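Local coordinates for DUF2235 domain-containing protein (Pseudomonas aeruginosa, PDB 4O5P) that probably hydrolyses phospholipids as an effector of the type VI secretion system, using an alpha/beta-hydrolase catalytic domain, at residues Asp72-Asp78 with Tyr115-Thr121; Arg633-Phe638 with Gln648-Val652; Asn30-Gln34 with Phe415-Pro420; Leu346-Arg350 with Gly467-Glu471; Arg94-Ala98 with Ile443-Phe447. All coordinates share one frame; numbering follows the deposited sequence.

Contact 1 (Asp72-Asp78 with Tyr115-Thr121); sequences DGTNNND and YCPGVGT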
# COMPACT_ATOMS: atom_id res chain seq x y z
N ASP A 72 -2.82 5.52 -5.56
CA ASP A 72 -1.36 5.48 -5.55
C ASP A 72 -0.84 4.95 -4.23
O ASP A 72 -1.59 4.80 -3.25
CB ASP A 72 -0.76 6.86 -5.83
CG ASP A 72 0.53 6.76 -6.63
OD1 ASP A 72 1.17 5.68 -6.61
OD2 ASP A 72 0.91 7.77 -7.27
N GLY A 73 0.46 4.66 -4.19
CA GLY A 73 1.03 3.97 -3.06
C GLY A 73 1.47 4.87 -1.93
O GLY A 73 1.30 6.09 -1.98
N THR A 74 2.02 4.24 -0.90
CA THR A 74 2.55 4.91 0.27
C THR A 74 3.57 5.96 -0.13
O THR A 74 4.56 5.64 -0.79
CB THR A 74 3.24 3.88 1.17
OG1 THR A 74 2.34 2.79 1.40
CG2 THR A 74 3.64 4.51 2.50
N ASN A 75 3.32 7.21 0.27
CA ASN A 75 4.21 8.34 -0.00
C ASN A 75 4.38 8.65 -1.49
O ASN A 75 5.32 9.35 -1.88
CB ASN A 75 5.59 8.15 0.65
CG ASN A 75 6.31 9.46 0.89
OD1 ASN A 75 5.72 10.42 1.40
ND2 ASN A 75 7.59 9.52 0.52
N ASN A 76 3.48 8.12 -2.32
CA ASN A 76 3.47 8.48 -3.73
C ASN A 76 2.44 9.55 -4.05
O ASN A 76 1.24 9.38 -3.78
CB ASN A 76 3.16 7.25 -4.59
CG ASN A 76 4.13 6.13 -4.37
OD1 ASN A 76 3.83 5.18 -3.67
ND2 ASN A 76 5.31 6.23 -4.98
N ASN A 77 2.89 10.65 -4.65
CA ASN A 77 1.99 11.73 -5.04
C ASN A 77 2.38 12.20 -6.43
O ASN A 77 3.49 12.71 -6.62
CB ASN A 77 2.11 12.88 -4.03
CG ASN A 77 1.22 14.05 -4.37
OD1 ASN A 77 1.49 14.79 -5.32
ND2 ASN A 77 0.16 14.24 -3.59
N ASP A 78 1.48 12.04 -7.40
CA ASP A 78 1.82 12.29 -8.80
C ASP A 78 2.27 13.72 -9.07
O ASP A 78 3.30 13.94 -9.71
CB ASP A 78 0.65 11.92 -9.74
CG ASP A 78 1.06 11.94 -11.20
OD1 ASP A 78 2.25 11.75 -11.48
OD2 ASP A 78 0.20 12.15 -12.07
N TYR A 115 -7.60 10.06 -10.19
CA TYR A 115 -6.35 9.70 -9.52
C TYR A 115 -6.44 10.05 -8.05
O TYR A 115 -6.84 11.15 -7.69
CB TYR A 115 -5.16 10.46 -10.13
CG TYR A 115 -3.89 10.33 -9.30
CD1 TYR A 115 -3.10 9.18 -9.38
CD2 TYR A 115 -3.51 11.33 -8.41
CE1 TYR A 115 -1.95 9.05 -8.61
CE2 TYR A 115 -2.38 11.21 -7.64
CZ TYR A 115 -1.60 10.07 -7.74
OH TYR A 115 -0.46 9.96 -6.98
N CYS A 116 -6.04 9.12 -7.19
CA CYS A 116 -5.99 9.39 -5.77
C CYS A 116 -4.54 9.31 -5.25
O CYS A 116 -3.92 8.25 -5.33
CB CYS A 116 -6.90 8.40 -5.04
SG CYS A 116 -6.96 8.60 -3.27
N PRO A 117 -4.01 10.42 -4.70
CA PRO A 117 -2.66 10.42 -4.12
C PRO A 117 -2.50 9.43 -2.98
O PRO A 117 -3.47 9.08 -2.30
CB PRO A 117 -2.49 11.85 -3.57
CG PRO A 117 -3.86 12.47 -3.61
CD PRO A 117 -4.64 11.76 -4.66
N GLY A 118 -1.26 9.01 -2.75
CA GLY A 118 -0.98 8.07 -1.69
C GLY A 118 -1.10 8.64 -0.28
O GLY A 118 -0.97 9.85 -0.07
N VAL A 119 -1.33 7.75 0.68
CA VAL A 119 -1.36 8.15 2.08
C VAL A 119 -0.02 8.74 2.46
O VAL A 119 1.02 8.33 1.93
CB VAL A 119 -1.66 6.96 3.00
CG1 VAL A 119 -3.11 6.54 2.88
CG2 VAL A 119 -0.71 5.79 2.70
N GLY A 120 -0.04 9.72 3.36
CA GLY A 120 1.19 10.37 3.79
C GLY A 120 1.54 11.56 2.92
O GLY A 120 2.52 12.27 3.18
N THR A 121 0.74 11.76 1.87
CA THR A 121 0.90 12.92 1.02
C THR A 121 -0.37 13.76 1.05
O THR A 121 -1.46 13.26 1.36
CB THR A 121 1.24 12.53 -0.43
OG1 THR A 121 0.07 12.03 -1.08
CG2 THR A 121 2.35 11.49 -0.46
O HOH W 1 -1.95 5.07 -0.37
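Tyr-115, at the end of strand 111-116, puts its ring between Asp-72 and Asp-78, the two ends of the loop that follows strand 62-71. Its CB packs on Ile-96 of helix 91-97, and CG, anti to the backbone N (chi1 169°), sends the ring toward the loop. Tyr-115 CE1 lies 3.7 Å from Asp-72 CB, and Tyr-115 CZ is 3.5 Å from Asp-78 CB. At the tip, Tyr-115 OH donates to the anti lone pair of Asp-72 OD2 (2.6 Å), an oxygen at the ring edge in its plane, with the carboxylate turned 81° against the ring. Tyr-115 OH also accepts from Asp-78 N at 2.9 Å. Beyond the tyrosine, the two backbones are laced together: Asp-72 N binds Cys-116 O at 3.0 Å, Gly-118 N binds Asn-76 O at 2.7 Å, and Asn-75 N binds Val-119 O at 3.0 Å. Gly-118 CA adds a CH...O contact of 3.0 Å to Gly-73 O, and a water joins Asp-72 O to Val-119 N. Ser-90 and Gly-73 N hold Asp-72 OD1, so both carboxylate oxygens have partners. Thr-74 OG1 bonds Ser-237, the probable nucleophile. This bonding therefore fixes a loop whose place after the strand is consistent with the oxyanion-hole loop of alpha/beta hydrolases.

Contact 2 (Arg633-Phe638 with Gln648-Val652); sequences RYHQLF and QEKLV
Arg-633 reaches from the last turns of helix 616-637 toward Leu-651 of the next helix, the two side chains coming from opposite directions. A bend at chi2 (85°) swings the guanidinium round, and Arg-633 NH2 stops 3.9 Å from Leu-651 CD2; Gln-648 NE2 lies farther off, near the guanidinium plane. The polar end belongs elsewhere, since NH2 bonds Gln-463 OE1. One turn on, Gln-636 takes part through its backbone: Gln-636 O lies 3.7 Å from Gln-648 CG. Leu-637 is the middle of the contact. Leu-637 CD1 touches two groups that its side chain crosses at about a right angle, Gln-648 NE2 at 3.8 Å and Leu-651 CD2 at 4.1 Å, while Leu-637 CG meets Val-652 CG2 at 4.0 Å. Phe-638, where the chain leaves the helix, closes the row with CZ 4.3 Å from Val-652 CG1. What crosses between the segments is thus van der Waals packing, with Gln-648, at the N-cap position, flanking an apolar strip of leucines, valine and phenylalanine. A short connection holding strand 643-644 joins the two helices, and its Val-644 packs on both Phe-638 and Val-652. Helix 469-487 meets the same pair through Arg-487, and helix 451-463 lies against Leu-651 through Trp-460, so the two helices sit on two more.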
# COMPACT_ATOMS: atom_id res chain seq x y z
N ARG A 633 23.49 -20.69 -1.48
CA ARG A 633 23.31 -19.95 -2.73
C ARG A 633 24.47 -19.04 -3.10
O ARG A 633 24.82 -18.98 -4.21
CB ARG A 633 22.00 -19.20 -2.81
CG ARG A 633 21.77 -18.56 -4.15
CD ARG A 633 21.16 -19.55 -5.11
NE ARG A 633 20.96 -19.07 -6.45
CZ ARG A 633 19.80 -18.81 -7.04
NH1 ARG A 633 18.65 -18.96 -6.42
NH2 ARG A 633 19.81 -18.40 -8.28
N TYR A 634 25.07 -18.39 -2.14
CA TYR A 634 26.28 -17.65 -2.36
C TYR A 634 27.28 -18.44 -3.15
O TYR A 634 27.86 -17.91 -4.01
CB TYR A 634 26.96 -17.21 -1.07
CG TYR A 634 28.36 -16.63 -1.24
CD1 TYR A 634 28.56 -15.32 -1.55
CD2 TYR A 634 29.45 -17.44 -1.13
CE1 TYR A 634 29.82 -14.80 -1.65
CE2 TYR A 634 30.71 -16.94 -1.26
CZ TYR A 634 30.90 -15.61 -1.54
OH TYR A 634 32.13 -15.17 -1.65
N HIS A 635 27.52 -19.67 -2.72
CA HIS A 635 28.52 -20.49 -3.42
C HIS A 635 28.20 -20.89 -4.87
O HIS A 635 29.07 -21.39 -5.59
CB HIS A 635 28.90 -21.72 -2.59
CG HIS A 635 29.55 -21.37 -1.29
ND1 HIS A 635 30.76 -20.72 -1.23
CD2 HIS A 635 29.14 -21.54 -0.01
CE1 HIS A 635 31.09 -20.53 0.04
NE2 HIS A 635 30.11 -21.00 0.79
N GLN A 636 26.96 -20.66 -5.31
CA GLN A 636 26.62 -20.88 -6.70
C GLN A 636 26.54 -19.56 -7.44
O GLN A 636 26.54 -19.52 -8.67
CB GLN A 636 25.32 -21.66 -6.81
CG GLN A 636 25.59 -23.16 -6.97
CD GLN A 636 24.61 -24.02 -6.21
OE1 GLN A 636 23.53 -23.56 -5.82
NE2 GLN A 636 24.97 -25.29 -6.00
N LEU A 637 26.49 -18.47 -6.68
CA LEU A 637 26.41 -17.13 -7.24
C LEU A 637 27.80 -16.60 -7.62
O LEU A 637 28.00 -16.03 -8.70
CB LEU A 637 25.74 -16.19 -6.23
CG LEU A 637 24.90 -15.05 -6.80
CD1 LEU A 637 24.02 -15.56 -7.94
CD2 LEU A 637 24.02 -14.42 -5.74
N PHE A 638 28.75 -16.80 -6.71
CA PHE A 638 30.11 -16.30 -6.86
C PHE A 638 31.07 -17.48 -6.77
O PHE A 638 30.85 -18.41 -6.00
CB PHE A 638 30.44 -15.27 -5.76
CG PHE A 638 29.53 -14.07 -5.76
CD1 PHE A 638 28.33 -14.09 -5.05
CD2 PHE A 638 29.87 -12.93 -6.47
CE1 PHE A 638 27.49 -12.98 -5.07
CE2 PHE A 638 29.03 -11.83 -6.49
CZ PHE A 638 27.84 -11.86 -5.78
N GLN A 648 26.08 -16.41 -14.40
CA GLN A 648 25.28 -15.73 -13.38
C GLN A 648 25.41 -14.22 -13.47
O GLN A 648 24.98 -13.50 -12.57
CB GLN A 648 25.70 -16.20 -11.97
CG GLN A 648 25.51 -17.71 -11.72
CD GLN A 648 24.06 -18.16 -11.83
OE1 GLN A 648 23.73 -19.06 -12.61
NE2 GLN A 648 23.19 -17.55 -11.03
N GLU A 649 25.99 -13.73 -14.57
CA GLU A 649 26.35 -12.32 -14.68
C GLU A 649 25.13 -11.43 -14.74
O GLU A 649 25.05 -10.42 -14.05
CB GLU A 649 27.21 -12.09 -15.94
CG GLU A 649 28.58 -12.73 -15.88
CD GLU A 649 28.54 -14.23 -16.19
OE1 GLU A 649 27.62 -14.68 -16.91
OE2 GLU A 649 29.42 -14.95 -15.69
N LYS A 650 24.18 -11.82 -15.58
CA LYS A 650 23.01 -11.00 -15.80
C LYS A 650 22.19 -10.89 -14.51
O LYS A 650 21.66 -9.82 -14.19
CB LYS A 650 22.20 -11.52 -16.99
CG LYS A 650 22.79 -11.13 -18.34
CD LYS A 650 23.04 -9.61 -18.41
CE LYS A 650 23.34 -9.12 -19.85
NZ LYS A 650 23.49 -7.62 -19.91
N LEU A 651 22.13 -11.99 -13.74
CA LEU A 651 21.42 -12.02 -12.47
C LEU A 651 22.06 -11.09 -11.42
O LEU A 651 21.39 -10.20 -10.84
CB LEU A 651 21.35 -13.45 -11.95
CG LEU A 651 20.59 -13.67 -10.64
CD1 LEU A 651 19.12 -13.23 -10.79
CD2 LEU A 651 20.68 -15.13 -10.20
N VAL A 652 23.37 -11.29 -11.20
CA VAL A 652 24.12 -10.42 -10.29
C VAL A 652 24.00 -8.94 -10.70
O VAL A 652 23.83 -8.07 -9.85
CB VAL A 652 25.61 -10.85 -10.14
CG1 VAL A 652 26.37 -9.86 -9.23
CG2 VAL A 652 25.72 -12.24 -9.54

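Contact 3 (Asn30-Gln34 with Phe415-Pro420); sequences NILKQ and FEAGAP
Asn-30 lays its carboxamide flat over one face of Phe-415, amide and ring planes only 15° apart, with ND2 3.8 Å above the ring centre. CB of Asn-30 adds a close touch, 3.4 Å from Phe-415 CE2. With CG anti to the backbone N (chi1 165°), the amide enters the end of helix 403-416, where Asn-30 ND2 donates to Phe-415 O at 3.1 Å and to Ala-419 O at 3.1 Å. Both acceptors lie near the amide plane, which fixes the rotation of the group. Lys-33, extended beyond CG, runs along the outside of the turn; CD is 3.5 Å from Glu-416 O, and NZ is modelled so close to that oxygen that the distance itself is doubtful. Gly-418, in the turn, puts its CA 4.1 Å from Lys-33 CB and its O 3.3 Å from Gln-34 CG. Gln-34 OE1 bonds Arg-437, and beyond the turn Ala-419 and Pro-420 pack on strand 225-236 of the central sheet. Gly-418 has positive phi (103°) and its N returns to Phe-415 O, which thus takes two donors. The arrangement is a Schellman motif ending a helix, gripped by side chains of helix 24-34.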
# COMPACT_ATOMS: atom_id res chain seq x y z
N ASN A 30 -9.95 -4.65 -28.14
CA ASN A 30 -10.09 -3.85 -26.92
C ASN A 30 -11.33 -2.95 -27.03
O ASN A 30 -12.20 -2.88 -26.11
CB ASN A 30 -8.79 -3.09 -26.66
CG ASN A 30 -8.93 -1.97 -25.65
OD1 ASN A 30 -9.14 -0.81 -26.02
ND2 ASN A 30 -8.77 -2.29 -24.35
N ILE A 31 -11.45 -2.30 -28.19
CA ILE A 31 -12.63 -1.49 -28.50
C ILE A 31 -13.89 -2.33 -28.35
O ILE A 31 -14.84 -1.92 -27.69
CB ILE A 31 -12.53 -0.88 -29.91
CG1 ILE A 31 -11.51 0.27 -29.90
CG2 ILE A 31 -13.89 -0.37 -30.39
CD1 ILE A 31 -10.80 0.48 -31.22
N LEU A 32 -13.88 -3.52 -28.96
CA LEU A 32 -15.03 -4.42 -28.98
C LEU A 32 -15.53 -4.74 -27.58
O LEU A 32 -16.75 -4.76 -27.32
CB LEU A 32 -14.73 -5.72 -29.74
CG LEU A 32 -14.47 -5.76 -31.26
CD1 LEU A 32 -14.94 -7.06 -31.89
CD2 LEU A 32 -15.04 -4.55 -32.01
N LYS A 33 -14.59 -4.99 -26.67
CA LYS A 33 -14.92 -5.21 -25.26
C LYS A 33 -15.56 -3.98 -24.64
O LYS A 33 -16.55 -4.08 -23.90
CB LYS A 33 -13.68 -5.62 -24.46
CG LYS A 33 -13.48 -7.12 -24.42
CD LYS A 33 -12.27 -7.52 -23.61
CE LYS A 33 -11.75 -8.86 -24.11
NZ LYS A 33 -10.92 -9.57 -23.10
N GLN A 34 -15.01 -2.81 -24.92
CA GLN A 34 -15.60 -1.58 -24.40
C GLN A 34 -17.04 -1.34 -24.87
O GLN A 34 -17.84 -0.75 -24.15
CB GLN A 34 -14.72 -0.38 -24.74
CG GLN A 34 -13.41 -0.41 -23.98
CD GLN A 34 -12.35 0.39 -24.68
OE1 GLN A 34 -12.66 1.18 -25.57
NE2 GLN A 34 -11.09 0.19 -24.29
N PHE A 415 -5.21 -4.07 -20.69
CA PHE A 415 -5.64 -3.86 -22.06
C PHE A 415 -6.47 -5.07 -22.51
O PHE A 415 -7.47 -4.92 -23.22
CB PHE A 415 -4.43 -3.62 -22.97
CG PHE A 415 -4.78 -2.96 -24.28
CD1 PHE A 415 -4.81 -1.58 -24.39
CD2 PHE A 415 -5.09 -3.74 -25.39
CE1 PHE A 415 -5.13 -0.97 -25.59
CE2 PHE A 415 -5.42 -3.13 -26.61
CZ PHE A 415 -5.45 -1.74 -26.70
N GLU A 416 -6.07 -6.25 -22.05
CA GLU A 416 -6.73 -7.47 -22.45
C GLU A 416 -8.12 -7.50 -21.87
O GLU A 416 -9.03 -8.10 -22.44
CB GLU A 416 -5.98 -8.70 -21.91
CG GLU A 416 -5.46 -9.67 -22.96
CD GLU A 416 -6.48 -10.03 -24.02
OE1 GLU A 416 -6.60 -9.27 -25.00
OE2 GLU A 416 -7.15 -11.07 -23.89
N ALA A 417 -8.28 -6.85 -20.72
CA ALA A 417 -9.55 -6.96 -20.00
C ALA A 417 -10.52 -5.86 -20.41
O ALA A 417 -11.64 -5.79 -19.89
CB ALA A 417 -9.32 -6.98 -18.48
N GLY A 418 -10.10 -5.02 -21.34
CA GLY A 418 -10.98 -4.01 -21.90
C GLY A 418 -10.77 -2.60 -21.38
O GLY A 418 -11.61 -1.73 -21.59
N ALA A 419 -9.64 -2.36 -20.72
CA ALA A 419 -9.36 -1.04 -20.14
C ALA A 419 -9.20 0.09 -21.17
O ALA A 419 -8.58 -0.11 -22.22
CB ALA A 419 -8.12 -1.10 -19.23
N PRO A 420 -9.75 1.28 -20.86
CA PRO A 420 -9.65 2.41 -21.79
C PRO A 420 -8.25 2.99 -21.76
O PRO A 420 -8.02 4.03 -21.14
CB PRO A 420 -10.65 3.43 -21.22
CG PRO A 420 -11.54 2.63 -20.32
CD PRO A 420 -10.63 1.60 -19.72

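Contact 4 (Leu346-Arg350 with Gly467-Glu471); sequences LDSIR and GPLEE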
# COMPACT_ATOMS: atom_id res chain seq x y z
N LEU A 346 2.93 -8.04 3.30
CA LEU A 346 2.17 -8.26 2.10
C LEU A 346 0.79 -8.82 2.45
O LEU A 346 0.64 -9.61 3.38
CB LEU A 346 2.93 -9.23 1.19
CG LEU A 346 2.27 -9.60 -0.14
CD1 LEU A 346 2.11 -8.37 -1.05
CD2 LEU A 346 3.10 -10.68 -0.84
N ASP A 347 -0.22 -8.36 1.73
CA ASP A 347 -1.47 -9.11 1.69
C ASP A 347 -1.59 -9.82 0.36
O ASP A 347 -1.86 -9.20 -0.67
CB ASP A 347 -2.69 -8.22 1.95
CG ASP A 347 -3.19 -8.31 3.38
OD1 ASP A 347 -2.67 -7.57 4.23
OD2 ASP A 347 -4.12 -9.12 3.65
N SER A 348 -1.43 -11.13 0.38
CA SER A 348 -1.71 -11.94 -0.81
C SER A 348 -3.22 -11.91 -1.12
O SER A 348 -4.03 -11.60 -0.25
CB SER A 348 -1.26 -13.38 -0.55
OG SER A 348 -1.59 -14.23 -1.64
N ILE A 349 -3.59 -12.20 -2.35
CA ILE A 349 -5.01 -12.32 -2.68
C ILE A 349 -5.48 -13.77 -2.57
O ILE A 349 -6.60 -14.09 -2.96
CB ILE A 349 -5.32 -11.82 -4.09
CG1 ILE A 349 -4.47 -12.56 -5.12
CG2 ILE A 349 -5.12 -10.31 -4.19
CD1 ILE A 349 -4.99 -12.43 -6.53
N ARG A 350 -4.60 -14.63 -2.04
CA ARG A 350 -4.96 -16.02 -1.70
C ARG A 350 -5.86 -16.05 -0.46
O ARG A 350 -5.72 -15.25 0.47
CB ARG A 350 -3.71 -16.88 -1.42
CG ARG A 350 -3.87 -18.40 -1.71
CD ARG A 350 -2.57 -19.16 -1.50
NE ARG A 350 -2.24 -19.32 -0.07
CZ ARG A 350 -1.01 -19.55 0.37
NH1 ARG A 350 -0.00 -19.61 -0.49
NH2 ARG A 350 -0.78 -19.68 1.66
N GLY A 467 6.44 -22.52 -7.07
CA GLY A 467 5.95 -23.07 -5.82
C GLY A 467 4.93 -22.12 -5.26
O GLY A 467 4.67 -21.08 -5.86
N PRO A 468 4.35 -22.45 -4.10
CA PRO A 468 3.43 -21.49 -3.48
C PRO A 468 4.21 -20.26 -3.03
O PRO A 468 5.45 -20.30 -2.94
CB PRO A 468 2.91 -22.25 -2.25
CG PRO A 468 4.01 -23.27 -1.93
CD PRO A 468 4.53 -23.68 -3.30
N LEU A 469 3.51 -19.18 -2.72
CA LEU A 469 4.19 -17.95 -2.36
C LEU A 469 5.21 -18.10 -1.23
O LEU A 469 6.29 -17.49 -1.28
CB LEU A 469 3.17 -16.86 -2.04
CG LEU A 469 3.70 -15.47 -1.72
CD1 LEU A 469 4.70 -15.01 -2.78
CD2 LEU A 469 2.50 -14.51 -1.68
N GLU A 470 4.89 -18.91 -0.23
CA GLU A 470 5.82 -19.12 0.88
C GLU A 470 7.19 -19.63 0.43
O GLU A 470 8.23 -19.12 0.85
CB GLU A 470 5.21 -20.08 1.91
CG GLU A 470 3.99 -19.54 2.65
CD GLU A 470 2.66 -19.92 2.01
OE1 GLU A 470 2.60 -20.08 0.77
OE2 GLU A 470 1.67 -20.06 2.77
N GLU A 471 7.20 -20.63 -0.44
CA GLU A 471 8.45 -21.21 -0.89
C GLU A 471 9.22 -20.27 -1.80
O GLU A 471 10.46 -20.26 -1.79
CB GLU A 471 8.19 -22.53 -1.63
CG GLU A 471 7.70 -23.62 -0.71
CD GLU A 471 8.72 -24.04 0.33
OE1 GLU A 471 9.95 -23.82 0.14
OE2 GLU A 471 8.31 -24.59 1.38
O HOH W 2 0.59 -19.13 -3.48
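Arg-350 grips Glu-470 end-on with two nitrogens, one to each carboxylate oxygen, and a water ties the same guanidinium to the start of the glutamate's helix. Arg-350 NH1 meets Glu-470 OE1 at 2.9 Å, and Arg-350 NH2 meets Glu-470 OE2 at 2.7 Å. Both bonds are nearly straight and lie in the guanidinium plane; the oxygens are approached on their syn sides, the carboxylate being turned 24° against the guanidinium. A bend at chi3 (73°) of the arginine and another at chi2 of the glutamate bring the flat groups edge to edge. The water accepts from Arg-350 NH1 at 3.1 Å and from Leu-469 N at 3.0 Å, thereby serving a first-turn amide of helix 469-487. Outside the pair, Arg-350 NE donates to Ser-364 and the guanidinium makes a cation-pi contact with Phe-689. The salt bridge joins a strand of the hydrolase-like catalytic region to a helix of the C-terminal region, and strand 346-353 also pairs in parallel with strand 687-689 of the latter. Deeper in, Leu-469 CD2 packs against Leu-346 CD2 at 4.0 Å and Ser-348 CB at 4.1 Å. Ser-348 OG accepts from Arg-350 N at 3.1 Å, an ST turn, and also bonds Glu-372. Leu-346 touches Asp-281, the probable acid of a Ser-His-Asp triad.

Contact 5 (Arg94-Ala98 with Ile443-Phe447); sequences RLIHA and IEAEF
The backbone O of Glu-446 is gripped by Arg-94 NH1 at 3.0 Å and, from helix 403-416, by Gln-404 NE2. The arginine comes to a lone pair in the carbonyl plane with its guanidinium edge on; its chain is extended from CG to NE, and Arg-94 CD passes 3.6 Å from Glu-446 O. Its NE is held in turn by Cys-89 O. The carboxylate of Glu-446 is taken by His-97 instead. His-97 ND1 donates to Glu-446 OE1 at 2.7 Å in a nearly straight bond (170°), in the ring plane and on the syn lone pair, though the carboxylate is rotated 40° from the imidazole. His-97 NE2 bonds Asp-78, so the ring bridges two carboxylates, which would favour its protonated form. Apolar groups fill in beside this network. Phe-447 sets CE1 against Ala-98 CB at 3.6 Å, while Leu-95 CD2 reaches the Phe-447 ring edge in plane, 4.0 Å from CE2. Ile-443 adds CD1 at 3.8 Å from His-97 CB and CG2 at 3.9 Å from Ala-98 CB. Tyr-411 meets the Phe-447 ring steeply. Helix 91-97 belongs to the beta-alpha-beta crossover between the adjacent parallel strands 62-71 and 111-116, and the chain at the end of helix 441-445 packs on this crossover helix of the probable alpha/beta-hydrolase fold.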
# COMPACT_ATOMS: atom_id res chain seq x y z
N ARG A 94 1.55 6.19 -13.78
CA ARG A 94 1.84 5.92 -15.19
C ARG A 94 0.61 5.37 -15.92
O ARG A 94 0.28 5.84 -17.00
CB ARG A 94 3.07 5.00 -15.34
CG ARG A 94 4.37 5.71 -14.97
CD ARG A 94 5.54 4.76 -14.80
NE ARG A 94 6.59 5.41 -14.01
CZ ARG A 94 7.65 6.04 -14.52
NH1 ARG A 94 7.84 6.07 -15.83
NH2 ARG A 94 8.54 6.60 -13.72
N LEU A 95 -0.09 4.42 -15.31
CA LEU A 95 -1.29 3.84 -15.92
C LEU A 95 -2.45 4.82 -16.03
O LEU A 95 -3.26 4.74 -16.97
CB LEU A 95 -1.72 2.60 -15.13
CG LEU A 95 -0.78 1.41 -15.29
CD1 LEU A 95 -1.13 0.31 -14.30
CD2 LEU A 95 -0.83 0.90 -16.74
N ILE A 96 -2.53 5.74 -15.06
CA ILE A 96 -3.52 6.82 -15.12
C ILE A 96 -3.19 7.82 -16.25
O ILE A 96 -4.07 8.21 -17.00
CB ILE A 96 -3.66 7.51 -13.75
CG1 ILE A 96 -4.35 6.57 -12.75
CG2 ILE A 96 -4.47 8.80 -13.88
CD1 ILE A 96 -5.78 6.21 -13.15
N HIS A 97 -1.93 8.21 -16.37
CA HIS A 97 -1.48 9.07 -17.45
C HIS A 97 -1.84 8.47 -18.82
O HIS A 97 -2.20 9.19 -19.74
CB HIS A 97 0.04 9.25 -17.41
CG HIS A 97 0.56 9.91 -16.17
ND1 HIS A 97 1.89 9.84 -15.79
CD2 HIS A 97 -0.06 10.67 -15.24
CE1 HIS A 97 2.06 10.53 -14.68
NE2 HIS A 97 0.89 11.03 -14.32
N ALA A 98 -1.71 7.15 -18.94
CA ALA A 98 -1.99 6.43 -20.19
C ALA A 98 -3.45 5.99 -20.32
O ALA A 98 -3.82 5.32 -21.29
CB ALA A 98 -1.08 5.21 -20.32
N ILE A 443 4.30 10.29 -22.33
CA ILE A 443 3.63 9.15 -21.72
C ILE A 443 4.13 7.84 -22.32
O ILE A 443 4.31 6.84 -21.60
CB ILE A 443 2.10 9.26 -21.89
CG1 ILE A 443 1.61 10.63 -21.41
CG2 ILE A 443 1.39 8.12 -21.16
CD1 ILE A 443 2.11 11.03 -20.03
N GLU A 444 4.36 7.82 -23.63
CA GLU A 444 4.99 6.67 -24.25
C GLU A 444 6.37 6.41 -23.63
O GLU A 444 6.75 5.27 -23.39
CB GLU A 444 5.08 6.85 -25.77
CG GLU A 444 5.95 5.79 -26.46
CD GLU A 444 5.53 5.51 -27.90
OE1 GLU A 444 4.78 6.32 -28.48
OE2 GLU A 444 5.95 4.46 -28.44
N ALA A 445 7.11 7.47 -23.34
CA ALA A 445 8.44 7.30 -22.77
C ALA A 445 8.32 6.84 -21.33
O ALA A 445 9.27 6.29 -20.77
CB ALA A 445 9.24 8.59 -22.86
N GLU A 446 7.15 7.08 -20.72
CA GLU A 446 6.95 6.60 -19.35
C GLU A 446 6.84 5.08 -19.27
O GLU A 446 6.87 4.51 -18.17
CB GLU A 446 5.74 7.28 -18.69
CG GLU A 446 6.00 8.71 -18.23
CD GLU A 446 4.85 9.30 -17.42
OE1 GLU A 446 3.78 8.67 -17.36
OE2 GLU A 446 5.03 10.40 -16.84
N PHE A 447 6.71 4.43 -20.42
CA PHE A 447 6.53 2.98 -20.48
C PHE A 447 7.74 2.27 -21.11
O PHE A 447 7.67 1.07 -21.39
CB PHE A 447 5.27 2.63 -21.27
CG PHE A 447 3.98 2.81 -20.49
CD1 PHE A 447 3.46 4.08 -20.27
CD2 PHE A 447 3.29 1.71 -19.99
CE1 PHE A 447 2.28 4.24 -19.55
CE2 PHE A 447 2.11 1.87 -19.27
CZ PHE A 447 1.60 3.13 -19.06

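From the N terminus, helix 24-34 opens contact 3, whose partner is the C-terminal end of helix 403-416 and the turn after it, so it encloses most of the catalytic core. Within that span contact 1 closes the helical connection between the neighbouring strands 62-71 and 111-116. Contact 5 starts between the two segments of contact 1 and ends after contact 3 has closed, crossing both; it touches contact 1 through Asp-78 and His-97. Contact 4 opens inside the spans of contacts 3 and 5 and closes beyond them, tying the core to helix 469-487. Contact 2 follows all the others, a local helix-to-helix closure about 25 Å from contact 4, centre to centre.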